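Local coordinates for protein DspB (Aggregatibacter actinomycetemcomitans, PDB 1YHT) that is a family 20 glycoside hydrolase with beta-N-acetylhexosaminidase activity that releases cells from biofilms, probably by cleaving matrix polysaccharide, at residues 273-278 against 308-313; 278-283 against 330-335. One frame throughout, in Å; residues are numbered along the deposited sequence.

How the interactions relate
Two loops on one rim of a TIM barrel are tied to a single run of chain, residues 273-283. Interaction 1 clasps the helical turn 274-277 to the 308-313 loop through side-chain amide, phenol and guanidinium groups; interaction 2 joins 278-283 to 330-335 through a backbone bond, an aromatic pair and three waters. Their centres lie about 18 Å apart. Y278 ends 273-278 and begins 278-283, but of the two partner loops it meets 330-335 alone. Y278 OH donates to O of the bound acetic acid, probably from the crystallisation liquor, at 2.7 Å, consistent with a site near the substrate pocket that family 20 enzymes carry at this barrel end; a glycerol sits by E332.

Interaction 1: 273-278 against 308-313; sequences NSYYLY and DGRNTK. With ACY (acetic acid), chain B.
N273 and G309 form the straighter of two side-chain bonds that join the helical turn to the 308-313 loop: N273 ND2 gives a proton to G309 O at 2.7 Å, nearly linear at 172° and in its own amide plane. The other end of that amide is used inside the turn, where N273 OD1 accepts a weak bond from Y275 N as the helix N-cap. One flat group thus caps the helix and grips the loop, and a further bond from ND2 to V306 O helps to fix its rotation. Farther out, R310 NH1 donates to Y275 OH at 2.8 Å, with the hydroxyl at the edge of the guanidinium. The arginine chain runs alongside the tyrosine and bends at chi3 (-49°), which brings NH1 to the phenol while R310 CB stays over the face of the Y275 ring in a CH-pi contact, 3.7 Å from its centroid. Y275 CB packs on G309 CA at 3.5 Å; G309 takes the second position of the type II' turn D308-N311 with positive phi. Y276 lies beside the same glycine, its CE2 4.0 Å from G309 O, and its ring meets that of W302 at about 45°. D308, turned away, is held by R253 and N314. An Asn N-cap and a type II' beta turn thus join the loop after helix 287-301 to helix 274-277, which follows strand 269-271 of the TIM barrel.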
ATOM      1  N   ASN A 273      -0.439   8.088   9.259  1.00 11.12           N
ATOM      2  CA  ASN A 273      -1.447   9.181   9.509  1.00 11.13           C
ATOM      3  C   ASN A 273      -1.862   9.907   8.256  1.00 11.19           C
ATOM      4  O   ASN A 273      -1.099  10.717   7.745  1.00 11.94           O
ATOM      5  CB  ASN A 273      -0.873  10.193  10.512  1.00 11.35           C
ATOM      6  CG  ASN A 273      -1.860  11.314  10.885  1.00 10.98           C
ATOM      7  OD1 ASN A 273      -2.767  11.646  10.130  1.00 15.96           O
ATOM      8  ND2 ASN A 273      -1.662  11.894  12.054  1.00  9.42           N
ATOM      9  N   SER A 274      -3.085   9.654   7.780  1.00 11.46           N
ATOM     10  CA  SER A 274      -3.558  10.213   6.511  1.00 11.86           C
ATOM     11  C   SER A 274      -3.661  11.745   6.535  1.00 12.96           C
ATOM     12  O   SER A 274      -3.470  12.387   5.528  1.00 13.62           O
ATOM     13  CB  SER A 274      -4.900   9.608   6.096  1.00 12.48           C
ATOM     14  OG  SER A 274      -5.878   9.859   7.088  1.00 12.45           O
ATOM     15  N   TYR A 275      -3.902  12.347   7.690  1.00 13.02           N
ATOM     16  CA  TYR A 275      -3.960  13.810   7.691  1.00 13.49           C
ATOM     17  C   TYR A 275      -2.664  14.486   7.247  1.00 12.61           C
ATOM     18  O   TYR A 275      -2.715  15.404   6.424  1.00 12.84           O
ATOM     19  CB  TYR A 275      -4.373  14.343   9.043  1.00 14.92           C
ATOM     20  CG  TYR A 275      -4.617  15.838   9.013  1.00 17.34           C
ATOM     21  CD1 TYR A 275      -5.805  16.372   8.496  1.00 20.14           C
ATOM     22  CD2 TYR A 275      -3.649  16.706   9.455  1.00 18.41           C
ATOM     23  CE1 TYR A 275      -6.015  17.748   8.450  1.00 19.32           C
ATOM     24  CE2 TYR A 275      -3.859  18.081   9.442  1.00 18.21           C
ATOM     25  CZ  TYR A 275      -5.043  18.584   8.963  1.00 20.76           C
ATOM     26  OH  TYR A 275      -5.181  19.947   8.941  1.00 22.09           O
ATOM     27  N   TYR A 276      -1.527  14.074   7.808  1.00 11.17           N
ATOM     28  CA  TYR A 276      -0.219  14.681   7.482  1.00 11.20           C
ATOM     29  C   TYR A 276       0.585  13.962   6.389  1.00 10.83           C
ATOM     30  O   TYR A 276       1.469  14.553   5.754  1.00 10.63           O
ATOM     31  CB  TYR A 276       0.661  14.722   8.729  1.00 10.71           C
ATOM     32  CG  TYR A 276       0.236  15.775   9.705  1.00 14.70           C
ATOM     33  CD1 TYR A 276       0.423  17.129   9.397  1.00 15.50           C
ATOM     34  CD2 TYR A 276      -0.386  15.438  10.917  1.00 15.61           C
ATOM     35  CE1 TYR A 276       0.036  18.107  10.269  1.00 17.01           C
ATOM     36  CE2 TYR A 276      -0.757  16.442  11.827  1.00 17.26           C
ATOM     37  CZ  TYR A 276      -0.552  17.763  11.485  1.00 18.34           C
ATOM     38  OH  TYR A 276      -0.931  18.776  12.333  1.00 20.98           O
ATOM     39  N   LEU A 277       0.309  12.677   6.234  1.00 10.19           N
ATOM     40  CA  LEU A 277       1.177  11.800   5.487  1.00 10.14           C
ATOM     41  C   LEU A 277       0.582  11.230   4.216  1.00  9.17           C
ATOM     42  O   LEU A 277       1.279  10.511   3.514  1.00  9.22           O
ATOM     43  CB  LEU A 277       1.707  10.686   6.392  1.00  9.48           C
ATOM     44  CG  LEU A 277       2.358  11.121   7.704  1.00 11.36           C
ATOM     45  CD1 LEU A 277       2.789   9.935   8.486  1.00 10.05           C
ATOM     46  CD2 LEU A 277       3.548  12.061   7.541  1.00 13.88           C
ATOM     47  N   TYR A 278      -0.667  11.550   3.910  1.00  8.90           N
ATOM     48  CA  TYR A 278      -1.245  11.263   2.580  1.00  9.28           C
ATOM     49  C   TYR A 278      -1.187  12.535   1.761  1.00 10.23           C
ATOM     50  O   TYR A 278      -1.512  13.614   2.264  1.00  8.64           O
ATOM     51  CB  TYR A 278      -2.714  10.858   2.668  1.00  9.73           C
ATOM     52  CG  TYR A 278      -2.980   9.417   3.013  1.00 10.07           C
ATOM     53  CD1 TYR A 278      -2.018   8.616   3.647  1.00 11.13           C
ATOM     54  CD2 TYR A 278      -4.228   8.861   2.764  1.00 12.00           C
ATOM     55  CE1 TYR A 278      -2.280   7.320   3.961  1.00  9.96           C
ATOM     56  CE2 TYR A 278      -4.501   7.565   3.130  1.00 10.67           C
ATOM     57  CZ  TYR A 278      -3.531   6.791   3.690  1.00 11.32           C
ATOM     58  OH  TYR A 278      -3.815   5.453   3.968  1.00  7.38           O
ATOM     59  N   ASP A 308      -3.471  10.181  15.167  1.00 15.26           N
ATOM     60  CA  ASP A 308      -4.921  10.265  14.969  1.00 15.20           C
ATOM     61  C   ASP A 308      -5.289  11.548  14.202  1.00 17.52           C
ATOM     62  O   ASP A 308      -5.763  12.559  14.785  1.00 16.78           O
ATOM     63  CB  ASP A 308      -5.669  10.126  16.306  1.00 15.25           C
ATOM     64  CG  ASP A 308      -7.181  10.267  16.179  1.00 15.31           C
ATOM     65  OD1 ASP A 308      -7.759  10.100  15.093  1.00 15.82           O
ATOM     66  OD2 ASP A 308      -7.816  10.578  17.201  1.00 19.47           O
ATOM     67  N   GLY A 309      -5.086  11.491  12.885  1.00 18.01           N
ATOM     68  CA  GLY A 309      -5.302  12.645  12.017  1.00 20.41           C
ATOM     69  C   GLY A 309      -4.559  13.849  12.576  1.00 22.76           C
ATOM     70  O   GLY A 309      -3.395  13.731  12.984  1.00 21.89           O
ATOM     71  N   ARG A 310      -5.232  14.999  12.619  1.00 25.37           N
ATOM     72  CA  ARG A 310      -4.654  16.183  13.289  1.00 27.87           C
ATOM     73  C   ARG A 310      -4.798  16.237  14.792  1.00 28.48           C
ATOM     74  O   ARG A 310      -4.297  17.199  15.403  1.00 29.17           O
ATOM     75  CB  ARG A 310      -5.126  17.515  12.683  1.00 28.97           C
ATOM     76  CG  ARG A 310      -6.635  17.687  12.487  1.00 31.93           C
ATOM     77  CD  ARG A 310      -6.948  19.173  12.125  1.00 37.63           C
ATOM     78  NE  ARG A 310      -6.280  20.094  13.048  1.00 42.13           N
ATOM     79  CZ  ARG A 310      -5.394  21.041  12.708  1.00 45.54           C
ATOM     80  NH1 ARG A 310      -5.073  21.241  11.437  1.00 45.66           N
ATOM     81  NH2 ARG A 310      -4.837  21.809  13.657  1.00 45.00           N
ATOM     82  N   ASN A 311      -5.405  15.211  15.403  1.00 28.82           N
ATOM     83  CA  ASN A 311      -5.684  15.217  16.843  1.00 28.98           C
ATOM     84  C   ASN A 311      -4.436  14.992  17.691  1.00 29.67           C
ATOM     85  O   ASN A 311      -3.700  14.028  17.505  1.00 30.17           O
ATOM     86  CB  ASN A 311      -6.797  14.184  17.175  1.00 29.23           C
ATOM     87  CG  ASN A 311      -7.136  14.096  18.681  1.00 29.34           C
ATOM     88  OD1 ASN A 311      -6.806  14.995  19.489  1.00 28.32           O
ATOM     89  ND2 ASN A 311      -7.812  13.002  19.064  1.00 25.32           N
ATOM     90  N   THR A 312      -4.189  15.885  18.652  1.00 30.63           N
ATOM     91  CA  THR A 312      -2.974  15.787  19.470  1.00 31.22           C
ATOM     92  C   THR A 312      -3.242  15.286  20.887  1.00 31.67           C
ATOM     93  O   THR A 312      -2.304  14.988  21.626  1.00 32.56           O
ATOM     94  CB  THR A 312      -2.104  17.115  19.417  1.00 31.64           C
ATOM     95  OG1 THR A 312      -2.927  18.270  19.596  1.00 31.93           O
ATOM     96  CG2 THR A 312      -1.423  17.249  18.075  1.00 30.38           C
ATOM     97  N   LYS A 313      -4.514  15.098  21.254  1.00 31.92           N
ATOM     98  CA  LYS A 313      -4.850  14.681  22.638  1.00 31.78           C
ATOM     99  C   LYS A 313      -4.478  13.255  22.998  1.00 31.17           C
ATOM    100  O   LYS A 313      -4.265  12.947  24.173  1.00 31.07           O
ATOM    101  CB  LYS A 313      -6.354  14.830  22.905  1.00 32.39           C
ATOM    102  CG  LYS A 313      -6.918  16.199  22.661  1.00 33.27           C
ATOM    103  CD  LYS A 313      -8.404  16.204  23.020  1.00 35.25           C
ATOM    104  CE  LYS A 313      -9.212  16.739  21.871  1.00 35.70           C
ATOM    105  NZ  LYS A 313      -9.002  15.902  20.671  1.00 35.53           N
TER
HETATM  106  C   ACY B 750      -6.156   3.278   2.492  1.00  9.50           C
HETATM  107  O   ACY B 750      -6.063   4.482   2.765  1.00  8.25           O
HETATM  108  OXT ACY B 750      -7.136   2.778   1.880  1.00  8.39           O
HETATM  109  CH3 ACY B 750      -5.017   2.402   2.891  1.00 10.06           C

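Interaction 2: 278-283 against 330-335; sequences YIVPKA and WGEDAK. With ACY (acetic acid), chain B.
W330 drives the edge of its indole into the face of Y278: NE1 stands 3.0 Å above the phenol plane, over the ring centre, and the two planes meet at 61°. In this T-shaped pair the five-membered ring centroid lies 4.2 Å from that of the tyrosine. Y278 CG sits anti to its carbonyl carbon (chi1 -82°), which turns the ring across the indole and carries OH on to O of the bound acetic acid. Next along the chain, W330 N donates to I279 O at 2.9 Å. That bond continues the parallel pairing of strand 278-279 with 324-329, so the contact lies where a barrel strand runs out into the loop at its C-terminal end, the end that carries the active site in TIM barrels. Beyond it the two backbones stay close, but waters take over the bridging between their polar atoms. One molecule gives protons to both P281 O and W330 O and accepts from D333 N; a second joins V280 O to D333 OD2, and a third links A283 N with D333 O. V280 CG1 packs 3.3 Å from E332 OE1, whose hydrogen-bond partner is a glycerol probably from the crystallisation liquor, while K282 CB lies 3.8 Å from D333 CB. In the outer shell H53 meets the indole edge-to-face, D24 accepts from G331 N, and I342 of helix 339-358 packs against P281 and A334.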
ATOM      1  N   TYR A 278      -0.667  11.550   3.910  1.00  8.90           N
ATOM      2  CA  TYR A 278      -1.245  11.263   2.580  1.00  9.28           C
ATOM      3  C   TYR A 278      -1.187  12.535   1.761  1.00 10.23           C
ATOM      4  O   TYR A 278      -1.512  13.614   2.264  1.00  8.64           O
ATOM      5  CB  TYR A 278      -2.714  10.858   2.668  1.00  9.73           C
ATOM      6  CG  TYR A 278      -2.980   9.417   3.013  1.00 10.07           C
ATOM      7  CD1 TYR A 278      -2.018   8.616   3.647  1.00 11.13           C
ATOM      8  CD2 TYR A 278      -4.228   8.861   2.764  1.00 12.00           C
ATOM      9  CE1 TYR A 278      -2.280   7.320   3.961  1.00  9.96           C
ATOM     10  CE2 TYR A 278      -4.501   7.565   3.130  1.00 10.67           C
ATOM     11  CZ  TYR A 278      -3.531   6.791   3.690  1.00 11.32           C
ATOM     12  OH  TYR A 278      -3.815   5.453   3.968  1.00  7.38           O
ATOM     13  N   ILE A 279      -0.756  12.388   0.506  1.00 10.43           N
ATOM     14  CA  ILE A 279      -0.947  13.437  -0.480  1.00 10.73           C
ATOM     15  C   ILE A 279      -1.632  12.810  -1.697  1.00 10.30           C
ATOM     16  O   ILE A 279      -1.282  11.687  -2.123  1.00 10.57           O
ATOM     17  CB  ILE A 279       0.395  14.228  -0.802  1.00 10.20           C
ATOM     18  CG1 ILE A 279       0.104  15.387  -1.754  1.00 12.21           C
ATOM     19  CG2 ILE A 279       1.458  13.301  -1.391  1.00 10.75           C
ATOM     20  CD1 ILE A 279       1.168  16.501  -1.699  1.00 13.08           C
ATOM     21  N   VAL A 280      -2.588  13.545  -2.271  1.00  9.62           N
ATOM     22  CA  VAL A 280      -3.339  13.127  -3.437  1.00 10.57           C
ATOM     23  C   VAL A 280      -3.140  14.173  -4.552  1.00 11.53           C
ATOM     24  O   VAL A 280      -3.939  15.115  -4.734  1.00 11.08           O
ATOM     25  CB  VAL A 280      -4.859  12.885  -3.092  1.00 12.00           C
ATOM     26  CG1 VAL A 280      -5.560  12.128  -4.198  1.00 11.17           C
ATOM     27  CG2 VAL A 280      -4.997  12.093  -1.729  1.00 11.52           C
ATOM     28  N   PRO A 281      -2.051  14.032  -5.296  1.00 11.51           N
ATOM     29  CA  PRO A 281      -1.790  15.065  -6.282  1.00 12.59           C
ATOM     30  C   PRO A 281      -2.896  15.242  -7.315  1.00 13.02           C
ATOM     31  O   PRO A 281      -3.489  14.279  -7.836  1.00 11.41           O
ATOM     32  CB  PRO A 281      -0.474  14.616  -6.929  1.00 11.95           C
ATOM     33  CG  PRO A 281       0.161  13.776  -5.860  1.00 11.88           C
ATOM     34  CD  PRO A 281      -0.982  13.026  -5.278  1.00 11.21           C
ATOM     35  N   LYS A 282      -3.158  16.518  -7.572  1.00 15.05           N
ATOM     36  CA  LYS A 282      -4.150  16.932  -8.539  1.00 16.31           C
ATOM     37  C   LYS A 282      -3.645  18.200  -9.214  1.00 17.03           C
ATOM     38  O   LYS A 282      -3.264  19.156  -8.547  1.00 16.24           O
ATOM     39  CB  LYS A 282      -5.483  17.155  -7.827  1.00 16.69           C
ATOM     40  CG  LYS A 282      -6.629  17.538  -8.737  1.00 18.56           C
ATOM     41  CD  LYS A 282      -7.950  17.506  -7.962  1.00 19.40           C
ATOM     42  CE  LYS A 282      -8.989  18.367  -8.615  1.00 23.34           C
ATOM     43  NZ  LYS A 282      -9.429  17.817  -9.892  1.00 24.83           N
ATOM     44  N   ALA A 283      -3.627  18.190 -10.546  1.00 18.48           N
ATOM     45  CA  ALA A 283      -3.235  19.363 -11.307  1.00 19.42           C
ATOM     46  C   ALA A 283      -4.217  20.509 -11.006  1.00 20.40           C
ATOM     47  O   ALA A 283      -5.415  20.308 -10.952  1.00 20.25           O
ATOM     48  CB  ALA A 283      -3.227  19.057 -12.780  1.00 19.71           C
ATOM     49  N   TRP A 330      -0.959   9.079  -3.330  1.00  7.18           N
ATOM     50  CA  TRP A 330      -2.064   8.403  -3.918  1.00  8.04           C
ATOM     51  C   TRP A 330      -2.416   9.050  -5.236  1.00  9.12           C
ATOM     52  O   TRP A 330      -2.319  10.275  -5.392  1.00 10.15           O
ATOM     53  CB  TRP A 330      -3.273   8.404  -3.007  1.00  8.42           C
ATOM     54  CG  TRP A 330      -3.077   7.668  -1.692  1.00  8.23           C
ATOM     55  CD1 TRP A 330      -2.830   8.219  -0.497  1.00  7.80           C
ATOM     56  CD2 TRP A 330      -3.151   6.264  -1.488  1.00  7.37           C
ATOM     57  NE1 TRP A 330      -2.731   7.243   0.469  1.00  9.42           N
ATOM     58  CE2 TRP A 330      -2.918   6.030  -0.121  1.00  7.94           C
ATOM     59  CE3 TRP A 330      -3.379   5.175  -2.331  1.00  7.48           C
ATOM     60  CZ2 TRP A 330      -2.926   4.760   0.427  1.00  9.55           C
ATOM     61  CZ3 TRP A 330      -3.365   3.912  -1.792  1.00 10.46           C
ATOM     62  CH2 TRP A 330      -3.137   3.710  -0.433  1.00  9.03           C
ATOM     63  N   GLY A 331      -2.851   8.192  -6.165  1.00  9.75           N
ATOM     64  CA  GLY A 331      -2.920   8.502  -7.600  1.00  9.74           C
ATOM     65  C   GLY A 331      -4.247   8.894  -8.206  1.00  9.75           C
ATOM     66  O   GLY A 331      -4.271   9.266  -9.380  1.00  8.54           O
ATOM     67  N   GLU A 332      -5.328   8.797  -7.438  1.00 10.65           N
ATOM     68  CA  GLU A 332      -6.730   8.946  -7.948  1.00 12.74           C
ATOM     69  C   GLU A 332      -6.973  10.167  -8.796  1.00 11.80           C
ATOM     70  O   GLU A 332      -7.789  10.144  -9.724  1.00 11.39           O
ATOM     71  CB  GLU A 332      -7.770   9.248  -6.843  1.00 14.51           C
ATOM     72  CG  GLU A 332      -7.954   8.397  -5.755  1.00 19.47           C
ATOM     73  CD  GLU A 332      -7.046   8.700  -4.640  1.00 18.36           C
ATOM     74  OE1 GLU A 332      -7.435   9.407  -3.653  1.00 17.62           O
ATOM     75  OE2 GLU A 332      -5.968   8.138  -4.766  1.00 14.98           O
ATOM     76  N   ASP A 333      -6.375  11.278  -8.386  1.00 11.31           N
ATOM     77  CA  ASP A 333      -6.749  12.596  -8.892  1.00 12.00           C
ATOM     78  C   ASP A 333      -5.694  13.159  -9.856  1.00 12.61           C
ATOM     79  O   ASP A 333      -5.811  14.301 -10.310  1.00 10.81           O
ATOM     80  CB  ASP A 333      -6.914  13.585  -7.706  1.00 12.58           C
ATOM     81  CG  ASP A 333      -8.228  13.399  -6.931  1.00 14.36           C
ATOM     82  OD1 ASP A 333      -9.088  12.597  -7.338  1.00 12.68           O
ATOM     83  OD2 ASP A 333      -8.380  14.046  -5.877  1.00 14.77           O
ATOM     84  N   ALA A 334      -4.642  12.364 -10.117  1.00 12.76           N
ATOM     85  CA  ALA A 334      -3.430  12.866 -10.755  1.00 12.69           C
ATOM     86  C   ALA A 334      -3.426  12.749 -12.302  1.00 12.95           C
ATOM     87  O   ALA A 334      -2.376  12.879 -12.931  1.00 12.48           O
ATOM     88  CB  ALA A 334      -2.246  12.155 -10.178  1.00 12.36           C
ATOM     89  N   LYS A 335      -4.590  12.523 -12.924  1.00 13.19           N
ATOM     90  CA  LYS A 335      -4.615  12.239 -14.348  1.00 14.59           C
ATOM     91  C   LYS A 335      -3.937  13.307 -15.232  1.00 14.80           C
ATOM     92  O   LYS A 335      -3.355  12.972 -16.247  1.00 14.49           O
ATOM     93  CB  LYS A 335      -6.046  12.028 -14.847  1.00 16.33           C
ATOM     94  CG  LYS A 335      -6.940  13.228 -14.794  1.00 18.85           C
ATOM     95  CD  LYS A 335      -8.425  12.865 -15.116  1.00 24.69           C
ATOM     96  CE  LYS A 335      -9.283  12.537 -13.849  1.00 29.04           C
ATOM     97  NZ  LYS A 335     -10.785  12.372 -14.081  1.00 30.41           N
TER
HETATM   98  C   ACY B 750      -6.156   3.278   2.492  1.00  9.50           C
HETATM   99  O   ACY B 750      -6.063   4.482   2.765  1.00  8.25           O
HETATM  100  OXT ACY B 750      -7.136   2.778   1.880  1.00  8.39           O
HETATM  101  CH3 ACY B 750      -5.017   2.402   2.891  1.00 10.06           C
HETATM  102  O   HOH W   1      -6.712  15.497  -4.489  1.00 13.16           O
HETATM  103  O   HOH W   2      -3.824  11.769  -7.004  1.00  5.27           O
HETATM  104  O   HOH W   3      -4.847  15.902 -12.179  1.00 10.40           O